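Local coordinates for protein rubber oxygenase (Streptomyces sp., PDB 5O1L) that catalyses the endo-type oxidative cleavage of poly(cis-1,4-isoprene) rubber, using a b-type heme to add oxygen across the double bonds of the polymer, at residues L33-S37 / Q285-V289; A64-D68 / A200-L204; L133-S138 / S233-V238; A144-E148 / D226-T230; V229-S233 / V289-I293. All coordinates share one frame; numbering follows the deposited sequence.

Contact 1 of 5, residues L33-S37 / Q285-V289; sequences LWTWS and QSKQV
Gln285 reaches out from its helix to the loop residues Thr35 and Trp36 and meets both with one amide nitrogen. Its NE2 donates a hydrogen bond to Thr35 OG1 over 3.2 Å, with an N-H...O angle of 155° and the acceptor lying practically in the amide plane. The same NE2 rides over one face of the Trp36 indole, 3.3 Å from CZ3 and offset toward the rim, the amide and ring planes being turned 44° apart. With CG anti to the backbone N (chi1 -177°) and the chain extended beyond it, the amide is carried far enough from the helix to enter this niche. Beside it, Val289 CG1 packs against Trp36 CZ2 at 4.0 Å, while Gln288 brings NE2 to within 3.4 Å of Thr35 CB.

The motif on the loop side is a type I beta turn from Trp34 to Ser37, closed by Ser37 N bonding to Trp34 O; it presents Thr35 and Trp36 to the last turn of helix 279-289. Two waters extend the junction along the outer side: one donates to both Leu33 O and Gln288 OE1, the other accepts from Thr35 N and, at 2.7 Å, from Gln288 NE2.

Farther in, Gln285 OE1 is hydrogen-bonded to His232 of helix 224-244, which fixes the amide's rotation from its other end. A leucine at Gln285 would probably leave Thr35 OG1 without this donor and His232 without its acceptor. Met228, Pro51 and Tyr274 also touch the buried Trp36 side chain.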
# COMPACT_ATOMS: atom_id res chain seq x y z
N LEU A 33 17.52 12.27 16.26
CA LEU A 33 16.59 11.70 17.23
C LEU A 33 16.09 10.37 16.73
O LEU A 33 16.13 10.07 15.51
CB LEU A 33 15.39 12.58 17.48
CG LEU A 33 15.65 13.99 17.97
CD1 LEU A 33 14.27 14.54 18.33
CD2 LEU A 33 16.53 13.98 19.23
N TRP A 34 15.65 9.54 17.63
CA TRP A 34 15.08 8.25 17.29
C TRP A 34 14.00 8.44 16.19
O TRP A 34 13.13 9.35 16.30
CB TRP A 34 14.33 7.68 18.50
CG TRP A 34 13.82 6.34 18.46
CD1 TRP A 34 14.31 5.28 17.80
CD2 TRP A 34 12.71 5.83 19.19
NE1 TRP A 34 13.56 4.15 18.03
CE2 TRP A 34 12.58 4.49 18.90
CE3 TRP A 34 11.80 6.41 20.06
CZ2 TRP A 34 11.60 3.71 19.45
CZ3 TRP A 34 10.88 5.63 20.62
CH2 TRP A 34 10.74 4.32 20.30
N THR A 35 14.02 7.52 15.24
CA THR A 35 13.02 7.62 14.15
C THR A 35 11.57 7.47 14.63
O THR A 35 10.67 7.98 13.98
CB THR A 35 13.40 6.60 13.09
OG1 THR A 35 12.72 6.95 11.86
CG2 THR A 35 13.03 5.25 13.39
N TRP A 36 11.36 6.79 15.78
CA TRP A 36 10.05 6.60 16.36
C TRP A 36 9.69 7.58 17.43
O TRP A 36 8.71 7.33 18.14
CB TRP A 36 9.75 5.15 16.66
CG TRP A 36 9.97 4.25 15.58
CD1 TRP A 36 10.85 3.23 15.52
CD2 TRP A 36 9.19 4.17 14.35
NE1 TRP A 36 10.67 2.48 14.35
CE2 TRP A 36 9.66 3.06 13.62
CE3 TRP A 36 8.10 4.90 13.85
CZ2 TRP A 36 9.15 2.70 12.36
CZ3 TRP A 36 7.59 4.51 12.61
CH2 TRP A 36 8.09 3.42 11.92
N SER A 37 10.46 8.65 17.51
CA SER A 37 10.24 9.70 18.52
C SER A 37 8.82 10.21 18.21
O SER A 37 8.52 10.54 17.04
CB SER A 37 11.12 10.87 18.34
OG SER A 37 10.74 11.78 19.33
N GLN A 285 12.78 8.86 7.59
CA GLN A 285 12.39 7.57 8.15
C GLN A 285 12.50 6.42 7.15
O GLN A 285 12.99 5.36 7.48
CB GLN A 285 11.06 7.63 8.81
CG GLN A 285 10.61 6.35 9.47
CD GLN A 285 9.37 6.55 10.22
OE1 GLN A 285 8.26 6.48 9.71
NE2 GLN A 285 9.51 6.98 11.48
N SER A 286 12.02 6.62 5.93
CA SER A 286 12.10 5.59 4.90
C SER A 286 13.54 5.10 4.71
O SER A 286 13.74 3.90 4.59
CB SER A 286 11.53 6.16 3.65
OG SER A 286 11.57 5.11 2.63
N LYS A 287 14.49 6.03 4.74
CA LYS A 287 15.89 5.63 4.55
C LYS A 287 16.36 4.70 5.64
O LYS A 287 17.18 3.84 5.37
CB LYS A 287 16.78 6.87 4.49
CG LYS A 287 16.64 7.59 3.21
CD LYS A 287 17.49 8.89 3.21
CE LYS A 287 17.36 9.64 1.87
NZ LYS A 287 16.03 10.33 1.67
N GLN A 288 15.84 4.85 6.85
CA GLN A 288 16.26 4.05 7.98
C GLN A 288 15.47 2.78 8.15
O GLN A 288 15.97 1.78 8.64
CB GLN A 288 16.12 4.84 9.25
CG GLN A 288 17.11 4.46 10.31
CD GLN A 288 16.94 5.39 11.48
OE1 GLN A 288 17.37 6.55 11.47
NE2 GLN A 288 16.29 4.91 12.45
N VAL A 289 14.17 2.80 7.83
CA VAL A 289 13.32 1.66 8.13
C VAL A 289 12.89 0.81 6.97
O VAL A 289 12.49 -0.32 7.21
CB VAL A 289 12.07 2.04 8.93
CG1 VAL A 289 12.42 2.87 10.15
CG2 VAL A 289 11.06 2.74 8.07
O HOH W 1 17.97 8.04 14.26
O HOH W 2 16.43 6.01 14.87

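Contact 2 of 5, residues A64-D68 / A200-L204; sequences AAVID and AVRHL
His203, near the end of helix 187-204, meets Ala64, Ile67 and Asp68 of helix 59-68. The motif is a crossed helix pair: the short axes approach to 9.7 Å with a signed crossing angle of -65°, in a surface contact of the all-helical fold. Helix 187-204 also carries His198, inferred to be the axial heme ligand, and Val201, which touches the heme on a different side of the helix.

The aromatic interaction is a CH-pi contact. Ala64 CB stands over one face of the His203 imidazole, 4.0 Å from the ring centroid and 22° off its normal. The ring is brought under that methyl because His203 CG is anti to its backbone N, at a chi1 of -173°.

The apolar part belongs to Ile67. Its CD1 packs on Ala200 CB at 3.7 Å and extends more loosely to Leu204 CD1. Ile67 and His203 lie alongside each other, pointing opposite ways, with Ile67 CD1 3.9 Å from His203 ND1. That ND1 is buried by the contact and finds no polar partner. Val72 of the following helix and Asp402 near the chain end also touch Ile67.

No hydrogen bond crosses between the segments, but Arg202 makes a salt bridge to Asp60 farther back on helix 59-68. The Asp68 carboxylate lies oblique to the imidazole plane, and its OD1 comes to the ring edge, 3.0 Å from His203 CE1.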
# COMPACT_ATOMS: atom_id res chain seq x y z
N ALA A 64 -10.08 -11.78 17.77
CA ALA A 64 -9.75 -13.07 18.32
C ALA A 64 -11.06 -13.68 18.86
O ALA A 64 -11.30 -14.87 18.59
CB ALA A 64 -8.74 -12.92 19.44
N ALA A 65 -11.89 -12.90 19.52
CA ALA A 65 -13.17 -13.39 20.10
C ALA A 65 -14.15 -13.77 19.02
O ALA A 65 -14.75 -14.87 19.06
CB ALA A 65 -13.77 -12.38 21.02
N VAL A 66 -14.27 -12.94 17.98
CA VAL A 66 -15.12 -13.24 16.84
C VAL A 66 -14.73 -14.56 16.17
O VAL A 66 -15.59 -15.43 15.92
CB VAL A 66 -15.16 -12.05 15.85
CG1 VAL A 66 -15.85 -12.43 14.55
CG2 VAL A 66 -15.82 -10.85 16.55
N ILE A 67 -13.46 -14.80 15.96
CA ILE A 67 -13.00 -15.99 15.33
C ILE A 67 -13.29 -17.22 16.26
O ILE A 67 -13.87 -18.20 15.82
CB ILE A 67 -11.51 -15.92 14.99
CG1 ILE A 67 -11.34 -14.93 13.83
CG2 ILE A 67 -10.98 -17.26 14.57
CD1 ILE A 67 -9.90 -14.41 13.67
N ASP A 68 -12.89 -17.08 17.52
CA ASP A 68 -13.05 -18.18 18.50
C ASP A 68 -14.52 -18.52 18.78
O ASP A 68 -14.80 -19.64 19.18
CB ASP A 68 -12.30 -17.83 19.80
CG ASP A 68 -10.78 -17.88 19.62
OD1 ASP A 68 -10.30 -18.45 18.61
OD2 ASP A 68 -10.04 -17.35 20.49
N ALA A 200 -7.38 -10.24 12.48
CA ALA A 200 -7.61 -11.67 12.32
C ALA A 200 -6.32 -12.39 12.02
O ALA A 200 -6.05 -13.43 12.63
CB ALA A 200 -8.58 -11.92 11.20
N VAL A 201 -5.51 -11.86 11.11
CA VAL A 201 -4.21 -12.43 10.78
C VAL A 201 -3.31 -12.58 11.98
O VAL A 201 -2.55 -13.55 12.08
CB VAL A 201 -3.55 -11.66 9.63
CG1 VAL A 201 -2.12 -12.11 9.36
CG2 VAL A 201 -4.41 -11.85 8.37
N ARG A 202 -3.35 -11.61 12.87
CA ARG A 202 -2.50 -11.64 14.07
C ARG A 202 -2.90 -12.80 14.97
O ARG A 202 -2.07 -13.34 15.70
CB ARG A 202 -2.58 -10.32 14.82
CG ARG A 202 -1.97 -9.17 14.06
CD ARG A 202 -1.77 -7.98 14.98
NE ARG A 202 -1.44 -6.80 14.17
CZ ARG A 202 -2.35 -5.95 13.75
NH1 ARG A 202 -3.65 -5.99 14.07
NH2 ARG A 202 -1.94 -5.00 12.87
N HIS A 203 -4.18 -13.16 14.96
CA HIS A 203 -4.63 -14.34 15.71
C HIS A 203 -4.29 -15.64 14.97
O HIS A 203 -3.94 -16.66 15.61
CB HIS A 203 -6.11 -14.18 15.96
CG HIS A 203 -6.70 -15.22 16.87
ND1 HIS A 203 -7.69 -16.08 16.47
CD2 HIS A 203 -6.42 -15.53 18.16
CE1 HIS A 203 -7.99 -16.89 17.48
NE2 HIS A 203 -7.22 -16.60 18.50
N LEU A 204 -4.33 -15.65 13.65
CA LEU A 204 -4.19 -16.85 12.83
C LEU A 204 -2.77 -17.25 12.54
O LEU A 204 -2.42 -18.42 12.69
CB LEU A 204 -4.97 -16.71 11.51
CG LEU A 204 -6.46 -16.61 11.81
CD1 LEU A 204 -7.21 -16.20 10.56
CD2 LEU A 204 -7.01 -17.93 12.33

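Contact 3 of 5, residues L133-S138 / S233-V238; sequences LYGLGS and SLATFV
Ser138 enters a pocket formed by Ser233, Leu234, Phe237 and Val238, a small knob in a hole of the opposing helix. Its CB lies 3.7 Å from Leu234 CD2. OG, held anti to the carbonyl carbon (chi1 -53°), goes deeper and donates a hydrogen bond of 2.7 Å to Ser233 O, reaching it 20° out of the carbonyl plane. On the way OG passes Phe237 CD2 at 3.5 Å. The bond thus gives a buried hydroxyl an acceptor on the neighbouring backbone.

Around this knob the packing is apolar. Val238 CG2 sits 3.5 Å from Tyr134 CE1, the two side chains crossing at about a right angle, and it also touches Leu133 CB. The absence of a CB at Gly137 lets the Phe237 ring close in, with CE2 3.8 Å from Gly137 CA. Leu133 O meets that ring at its edge.

Both helices contain a wider pi-type turn here, and their short axes cross at 99°. Helix 127-142 therefore lies across helix 224-244 deep in the chain, with helix 320-331 packing on Leu133 and Phe237, helix 279-289 on Thr236, and Tyr257 and Trp261 of helix 251-267 hydrogen-bonded to Tyr134 OH.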
# COMPACT_ATOMS: atom_id res chain seq x y z
N LEU A 133 3.28 3.31 -10.55
CA LEU A 133 4.17 3.21 -9.40
C LEU A 133 3.63 2.32 -8.31
O LEU A 133 4.41 1.53 -7.76
CB LEU A 133 4.48 4.60 -8.85
CG LEU A 133 5.41 5.42 -9.76
CD1 LEU A 133 5.41 6.85 -9.44
CD2 LEU A 133 6.85 4.87 -9.68
N TYR A 134 2.35 2.40 -7.97
CA TYR A 134 1.78 1.47 -7.02
C TYR A 134 1.84 0.06 -7.53
O TYR A 134 2.25 -0.84 -6.80
CB TYR A 134 0.35 1.79 -6.66
CG TYR A 134 0.06 3.09 -5.89
CD1 TYR A 134 0.87 3.54 -4.91
CD2 TYR A 134 -1.15 3.76 -6.10
CE1 TYR A 134 0.55 4.72 -4.22
CE2 TYR A 134 -1.45 4.93 -5.43
CZ TYR A 134 -0.55 5.39 -4.50
OH TYR A 134 -0.93 6.57 -3.86
N GLY A 135 1.43 -0.16 -8.75
CA GLY A 135 1.21 -1.52 -9.26
C GLY A 135 2.47 -2.23 -9.54
O GLY A 135 2.61 -3.45 -9.19
N LEU A 136 3.40 -1.61 -10.24
CA LEU A 136 4.65 -2.23 -10.58
C LEU A 136 5.65 -1.93 -9.54
O LEU A 136 6.24 -2.89 -9.05
CB LEU A 136 5.15 -1.84 -11.97
CG LEU A 136 4.20 -2.25 -13.05
CD1 LEU A 136 4.70 -1.72 -14.38
CD2 LEU A 136 4.02 -3.76 -13.11
N GLY A 137 5.84 -0.66 -9.16
CA GLY A 137 6.88 -0.28 -8.27
C GLY A 137 6.65 -0.83 -6.88
O GLY A 137 7.38 -1.73 -6.44
N SER A 138 5.65 -0.32 -6.18
CA SER A 138 5.40 -0.78 -4.80
C SER A 138 5.01 -2.24 -4.76
O SER A 138 5.48 -2.98 -3.91
CB SER A 138 4.27 0.03 -4.14
OG SER A 138 4.50 1.41 -4.21
N SER A 233 6.84 2.19 1.48
CA SER A 233 6.94 1.54 0.15
C SER A 233 5.86 2.03 -0.79
O SER A 233 6.03 1.84 -2.00
CB SER A 233 6.90 0.03 0.26
OG SER A 233 5.60 -0.48 0.38
N LEU A 234 4.88 2.72 -0.26
CA LEU A 234 3.76 3.29 -0.98
C LEU A 234 3.90 4.77 -1.04
O LEU A 234 4.52 5.26 -1.98
CB LEU A 234 2.43 2.87 -0.29
CG LEU A 234 2.13 1.39 -0.47
CD1 LEU A 234 1.14 0.88 0.58
CD2 LEU A 234 1.56 1.17 -1.86
N ALA A 235 3.44 5.53 -0.08
CA ALA A 235 3.45 7.00 -0.11
C ALA A 235 4.82 7.62 -0.40
O ALA A 235 4.98 8.40 -1.31
CB ALA A 235 2.93 7.54 1.18
N THR A 236 5.79 7.28 0.44
CA THR A 236 7.06 8.00 0.33
C THR A 236 7.74 7.64 -0.98
O THR A 236 8.39 8.50 -1.61
CB THR A 236 7.98 7.58 1.51
OG1 THR A 236 7.14 7.75 2.69
CG2 THR A 236 9.10 8.49 1.65
N PHE A 237 7.69 6.36 -1.36
CA PHE A 237 8.27 5.93 -2.63
C PHE A 237 7.62 6.58 -3.83
O PHE A 237 8.31 7.11 -4.72
CB PHE A 237 8.08 4.38 -2.74
CG PHE A 237 8.39 3.82 -4.12
CD1 PHE A 237 9.64 3.73 -4.52
CD2 PHE A 237 7.35 3.40 -4.91
CE1 PHE A 237 9.93 3.14 -5.83
CE2 PHE A 237 7.59 2.87 -6.18
CZ PHE A 237 8.88 2.74 -6.59
N VAL A 238 6.30 6.61 -3.89
CA VAL A 238 5.63 7.18 -5.05
C VAL A 238 5.95 8.62 -5.19
O VAL A 238 6.20 9.09 -6.32
CB VAL A 238 4.11 6.92 -4.98
CG1 VAL A 238 3.33 7.69 -6.02
CG2 VAL A 238 3.88 5.49 -5.15

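Contact 4 of 5, residues A144-E148 / D226-T230; sequences AIPRE and DIMVT. With HEM (protoporphyrin IX containing Fe), chain C; IMD (imidazole), chain E; IMD (imidazole), chain D.
Glu148 takes its CG anti to the backbone N (chi1 -174°) and runs on extended, while Thr230 holds OG1 anti to its carbonyl carbon; the two side chains then cross at about a right angle beside the rim of the heme, on the side where the imidazole binds. This is the heme pocket of the rubber oxygenase catalytic domain, where the start of helix 146-154 faces helix 224-244. Thr230 OG1 donates to Glu148 OE1 over 2.8 Å, approaching from above the carboxylate plane, and its CG2 packs on the porphyrin at CAB.

The other oxygen of Glu148, OE2, accepts from two imidazoles, probably from the crystallisation liquor. One of them coordinates the heme iron through N3 and donates from N1 to Glu148 OE2; the other donates from its own N1 to the same oxygen, so that three bonds grip the carboxylate. Arg147 and Glu148 also touch the vinyl carbon CBC of the heme, while Asp226 O lies against the methyl CMC.

Farther out, Ile145 CG2 packs on Val229 CG1 at 4.3 Å. Asp226 is tied through OD2 to Gln218 and to the backbone N of Ser223, and Glu52 gives Arg147 a second acidic partner. Between the helices, Arg147 NH1 makes a salt bridge of 2.9 Å to Asp226 OD1, meeting it on the syn side with an N-H...O angle of 163°, the guanidinium and carboxylate planes 78° apart.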
# COMPACT_ATOMS: atom_id res chain seq x y z
N ALA A 144 10.32 -7.83 -1.93
CA ALA A 144 11.58 -7.67 -1.23
C ALA A 144 11.44 -7.23 0.24
O ALA A 144 12.43 -6.96 0.88
CB ALA A 144 12.50 -6.73 -1.97
N ILE A 145 10.21 -7.11 0.73
CA ILE A 145 9.96 -6.81 2.17
C ILE A 145 9.66 -8.12 2.88
O ILE A 145 8.60 -8.70 2.69
CB ILE A 145 8.78 -5.83 2.33
CG1 ILE A 145 9.09 -4.51 1.63
CG2 ILE A 145 8.58 -5.59 3.83
CD1 ILE A 145 7.90 -3.55 1.60
N PRO A 146 10.62 -8.65 3.66
CA PRO A 146 10.48 -10.06 4.07
C PRO A 146 9.25 -10.33 4.89
O PRO A 146 8.53 -11.32 4.64
CB PRO A 146 11.76 -10.28 4.86
CG PRO A 146 12.77 -9.44 4.24
CD PRO A 146 11.98 -8.15 3.93
N ARG A 147 8.89 -9.44 5.83
CA ARG A 147 7.74 -9.70 6.66
C ARG A 147 6.42 -9.64 5.94
O ARG A 147 5.53 -10.42 6.24
CB ARG A 147 7.71 -8.75 7.83
CG ARG A 147 8.74 -9.11 8.86
CD ARG A 147 8.71 -8.16 9.99
NE ARG A 147 9.60 -8.64 11.08
CZ ARG A 147 9.88 -7.92 12.16
NH1 ARG A 147 9.39 -6.72 12.33
NH2 ARG A 147 10.66 -8.43 13.09
N GLU A 148 6.29 -8.71 4.98
CA GLU A 148 5.08 -8.63 4.24
C GLU A 148 5.01 -9.87 3.34
O GLU A 148 3.93 -10.47 3.24
CB GLU A 148 5.07 -7.31 3.45
CG GLU A 148 3.75 -7.04 2.73
CD GLU A 148 3.73 -5.79 1.90
OE1 GLU A 148 4.54 -4.91 2.12
OE2 GLU A 148 2.88 -5.80 0.97
N ASP A 226 5.82 -2.57 11.20
CA ASP A 226 5.68 -3.23 9.94
C ASP A 226 4.70 -2.48 8.97
O ASP A 226 5.00 -2.29 7.77
CB ASP A 226 5.15 -4.67 10.12
CG ASP A 226 6.09 -5.61 10.88
OD1 ASP A 226 7.30 -5.43 10.75
OD2 ASP A 226 5.53 -6.61 11.42
N ILE A 227 3.62 -1.99 9.54
CA ILE A 227 2.64 -1.25 8.74
C ILE A 227 3.33 -0.00 8.16
O ILE A 227 3.16 0.32 6.96
CB ILE A 227 1.37 -0.92 9.49
CG1 ILE A 227 0.67 -2.21 9.96
CG2 ILE A 227 0.43 -0.02 8.66
CD1 ILE A 227 -0.49 -1.94 10.86
N MET A 228 4.09 0.69 8.99
CA MET A 228 4.79 1.91 8.52
C MET A 228 5.87 1.64 7.48
O MET A 228 6.05 2.41 6.57
CB MET A 228 5.28 2.75 9.69
CG MET A 228 4.15 3.43 10.38
SD MET A 228 3.07 4.46 9.33
CE MET A 228 4.23 5.46 8.57
N VAL A 229 6.55 0.50 7.59
CA VAL A 229 7.46 0.10 6.52
C VAL A 229 6.75 0.02 5.21
O VAL A 229 7.20 0.54 4.16
CB VAL A 229 8.20 -1.21 6.91
CG1 VAL A 229 8.95 -1.74 5.70
CG2 VAL A 229 9.11 -0.99 8.07
N THR A 230 5.65 -0.71 5.17
CA THR A 230 4.82 -0.87 4.00
C THR A 230 4.32 0.52 3.52
O THR A 230 4.30 0.86 2.31
CB THR A 230 3.75 -1.93 4.23
OG1 THR A 230 4.46 -3.18 4.29
CG2 THR A 230 2.79 -1.91 3.09
CHA HEM C . -4.79 -7.97 4.08
CHB HEM C . -3.84 -3.43 3.09
CHC HEM C . 0.16 -3.70 5.70
CHD HEM C . -0.32 -8.45 5.79
C1A HEM C . -4.85 -6.69 3.66
C2A HEM C . -5.98 -6.20 2.91
C3A HEM C . -5.69 -4.93 2.59
C4A HEM C . -4.47 -4.60 3.16
CMA HEM C . -6.59 -4.04 1.77
CAA HEM C . -7.27 -6.95 2.50
CBA HEM C . -7.01 -7.76 1.21
CGA HEM C . -8.30 -8.12 0.58
O1A HEM C . -8.86 -9.08 1.12
O2A HEM C . -8.75 -7.43 -0.41
C1B HEM C . -2.67 -3.09 3.76
C2B HEM C . -2.12 -1.78 3.71
C3B HEM C . -1.01 -1.79 4.44
C4B HEM C . -0.84 -3.15 4.94
CMB HEM C . -2.68 -0.57 2.99
CAB HEM C . -0.06 -0.81 4.87
CBB HEM C . -0.06 0.59 4.56
C1C HEM C . 0.40 -5.04 5.97
C2C HEM C . 1.65 -5.51 6.52
C3C HEM C . 1.47 -6.85 6.55
C4C HEM C . 0.18 -7.13 5.96
CMC HEM C . 2.79 -4.67 7.04
CAC HEM C . 2.43 -7.87 7.01
CBC HEM C . 3.64 -7.73 7.68
C1D HEM C . -1.58 -8.72 5.32
C2D HEM C . -2.17 -10.07 5.29
C3D HEM C . -3.40 -9.96 4.81
C4D HEM C . -3.62 -8.53 4.59
CMD HEM C . -1.39 -11.28 5.65
CAD HEM C . -4.41 -11.11 4.55
CBD HEM C . -4.13 -11.65 3.16
CGD HEM C . -5.06 -12.84 2.90
O1D HEM C . -5.87 -12.72 1.96
O2D HEM C . -5.05 -13.90 3.58
NA HEM C . -3.95 -5.69 3.84
NB HEM C . -1.84 -3.86 4.48
NC HEM C . -0.49 -6.01 5.60
ND HEM C . -2.53 -7.81 4.96
FE HEM C . -2.21 -5.85 4.75
N1 IMD E . 2.74 -3.77 -0.52
C2 IMD E . 2.05 -3.58 -1.67
N3 IMD E . 2.57 -2.51 -2.29
C4 IMD E . 3.58 -2.04 -1.51
C5 IMD E . 3.70 -2.84 -0.39
N1 IMD D . 0.27 -6.60 1.52
C2 IMD D . -0.04 -5.97 2.66
N3 IMD D . -1.28 -6.30 2.93
C4 IMD D . -1.75 -7.17 2.00
C5 IMD D . -0.75 -7.34 1.09

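Contact 5 of 5, residues V229-S233 / V289-I293; sequences VTWHS and VLDPI
Val229 and Leu290 bring their CA atoms within 5.5 Å where the chain leaves helix 279-289 and turns through the short 3-10 segment 291-293 alongside helix 224-244. No hydrogen bond links the two segments; the contact is made mainly by branched apolar side chains. Val229 spreads its two methyls over different partners. With CG1 anti to the backbone N (chi1 170°), that methyl lies 3.8 Å from Leu290 CD1 and 4.0 Å from Ile293 CD1, whereas CG2 turns to the backbone and touches Val289 O at 3.6 Å.

Leu290 likewise divides its tip. While CD1 takes the Val229 methyl, CD2 settles against the helix backbone, 3.8 Å from Ser233 N, and also meets His232 CB. An alanine in place of Leu290 would remove both methyls and is likely to open a gap against helix 224-244, leaving Val229 CG1 and the Ser233 backbone without these neighbours. Val289, at the end of its helix, adds CG2, which lies 3.9 Å from His232 CD2.

His232 ND1 is engaged with Thr236, which helps set the turn of the imidazole beside Val289. Ser233 OG donates 2.7 Å to Thr230 O, in the carbonyl plane and on a lone pair, so this hydroxyl is satisfied within its own helix.

Such packing fastens the segment between helices 279-289 and 298-313 to helix 224-244. Met141 of helix 127-142 touches both Ser233 and Leu290, Ile145 reaches Ser233 and Ile293 from the loop before helix 146-154, and Trp231 faces helix 251-267.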
# COMPACT_ATOMS: atom_id res chain seq x y z
N VAL A 229 6.55 0.50 7.59
CA VAL A 229 7.46 0.10 6.52
C VAL A 229 6.75 0.02 5.21
O VAL A 229 7.20 0.54 4.16
CB VAL A 229 8.20 -1.21 6.91
CG1 VAL A 229 8.95 -1.74 5.70
CG2 VAL A 229 9.11 -0.99 8.07
N THR A 230 5.65 -0.71 5.17
CA THR A 230 4.82 -0.87 4.00
C THR A 230 4.32 0.52 3.52
O THR A 230 4.30 0.86 2.31
CB THR A 230 3.75 -1.93 4.23
OG1 THR A 230 4.46 -3.18 4.29
CG2 THR A 230 2.79 -1.91 3.09
N TRP A 231 3.90 1.37 4.48
CA TRP A 231 3.47 2.72 4.11
C TRP A 231 4.58 3.49 3.33
O TRP A 231 4.30 4.17 2.34
CB TRP A 231 3.13 3.45 5.42
CG TRP A 231 2.47 4.77 5.31
CD1 TRP A 231 1.12 5.03 5.42
CD2 TRP A 231 3.06 6.06 5.21
NE1 TRP A 231 0.86 6.38 5.38
CE2 TRP A 231 2.04 7.04 5.21
CE3 TRP A 231 4.36 6.52 5.05
CZ2 TRP A 231 2.31 8.39 5.20
CZ3 TRP A 231 4.61 7.87 5.01
CH2 TRP A 231 3.61 8.79 5.03
N HIS A 232 5.84 3.35 3.77
CA HIS A 232 6.95 4.01 3.09
C HIS A 232 7.17 3.45 1.69
O HIS A 232 7.59 4.20 0.81
CB HIS A 232 8.19 3.92 3.92
CG HIS A 232 8.16 4.90 5.04
ND1 HIS A 232 8.06 6.25 4.89
CD2 HIS A 232 8.19 4.68 6.39
CE1 HIS A 232 8.05 6.82 6.08
NE2 HIS A 232 8.15 5.89 7.00
N SER A 233 6.84 2.19 1.48
CA SER A 233 6.94 1.54 0.15
C SER A 233 5.86 2.03 -0.79
O SER A 233 6.03 1.84 -2.00
CB SER A 233 6.90 0.03 0.26
OG SER A 233 5.60 -0.48 0.38
N VAL A 289 14.17 2.80 7.83
CA VAL A 289 13.32 1.66 8.13
C VAL A 289 12.89 0.81 6.97
O VAL A 289 12.49 -0.32 7.21
CB VAL A 289 12.07 2.04 8.93
CG1 VAL A 289 12.42 2.87 10.15
CG2 VAL A 289 11.06 2.74 8.07
N LEU A 290 12.95 1.36 5.73
CA LEU A 290 12.61 0.56 4.60
C LEU A 290 13.88 0.09 3.89
O LEU A 290 14.06 -1.11 3.69
CB LEU A 290 11.68 1.34 3.66
CG LEU A 290 11.35 0.72 2.33
CD1 LEU A 290 10.60 -0.57 2.52
CD2 LEU A 290 10.63 1.66 1.42
N ASP A 291 14.71 1.01 3.48
CA ASP A 291 15.87 0.65 2.62
C ASP A 291 16.71 -0.52 3.19
O ASP A 291 16.97 -1.48 2.47
CB ASP A 291 16.73 1.87 2.28
CG ASP A 291 15.97 2.93 1.51
OD1 ASP A 291 14.79 2.73 1.17
OD2 ASP A 291 16.50 4.06 1.28
N PRO A 292 17.06 -0.48 4.48
CA PRO A 292 17.90 -1.55 5.04
C PRO A 292 17.27 -2.92 5.24
O PRO A 292 17.98 -3.90 5.50
CB PRO A 292 18.29 -1.00 6.42
CG PRO A 292 17.99 0.44 6.37
CD PRO A 292 16.77 0.54 5.53
N ILE A 293 15.95 -3.05 5.15
CA ILE A 293 15.31 -4.33 5.34
C ILE A 293 14.99 -5.05 4.07
O ILE A 293 14.59 -6.23 4.15
CB ILE A 293 14.11 -4.32 6.32
CG1 ILE A 293 12.92 -3.46 5.86
CG2 ILE A 293 14.60 -3.82 7.69
CD1 ILE A 293 12.15 -3.98 4.71

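Overall arrangement
Four of the five contacts gather round helix 224-244, which illustrates how one long helix can organise an all-helical fold. Contacts 3, 4 and 5 lie directly on it, their centres 6 to 13 Å apart; contact 5 shares Ser233 with contact 3, and Val229 and Thr230 with contact 4. Contact 1 shares Val289 with contact 5, centres 10 Å apart, and joins the N-terminal loop to helix 279-289. Along the chain, contacts 2, 3 and 4 are nested within the loop closed by contact 1. Contact 2 stands apart, about 31 Å from contact 1 between centres. The heme lies between contacts 2 and 4, and helices 187-204 and 224-244 both supply residues to its pocket.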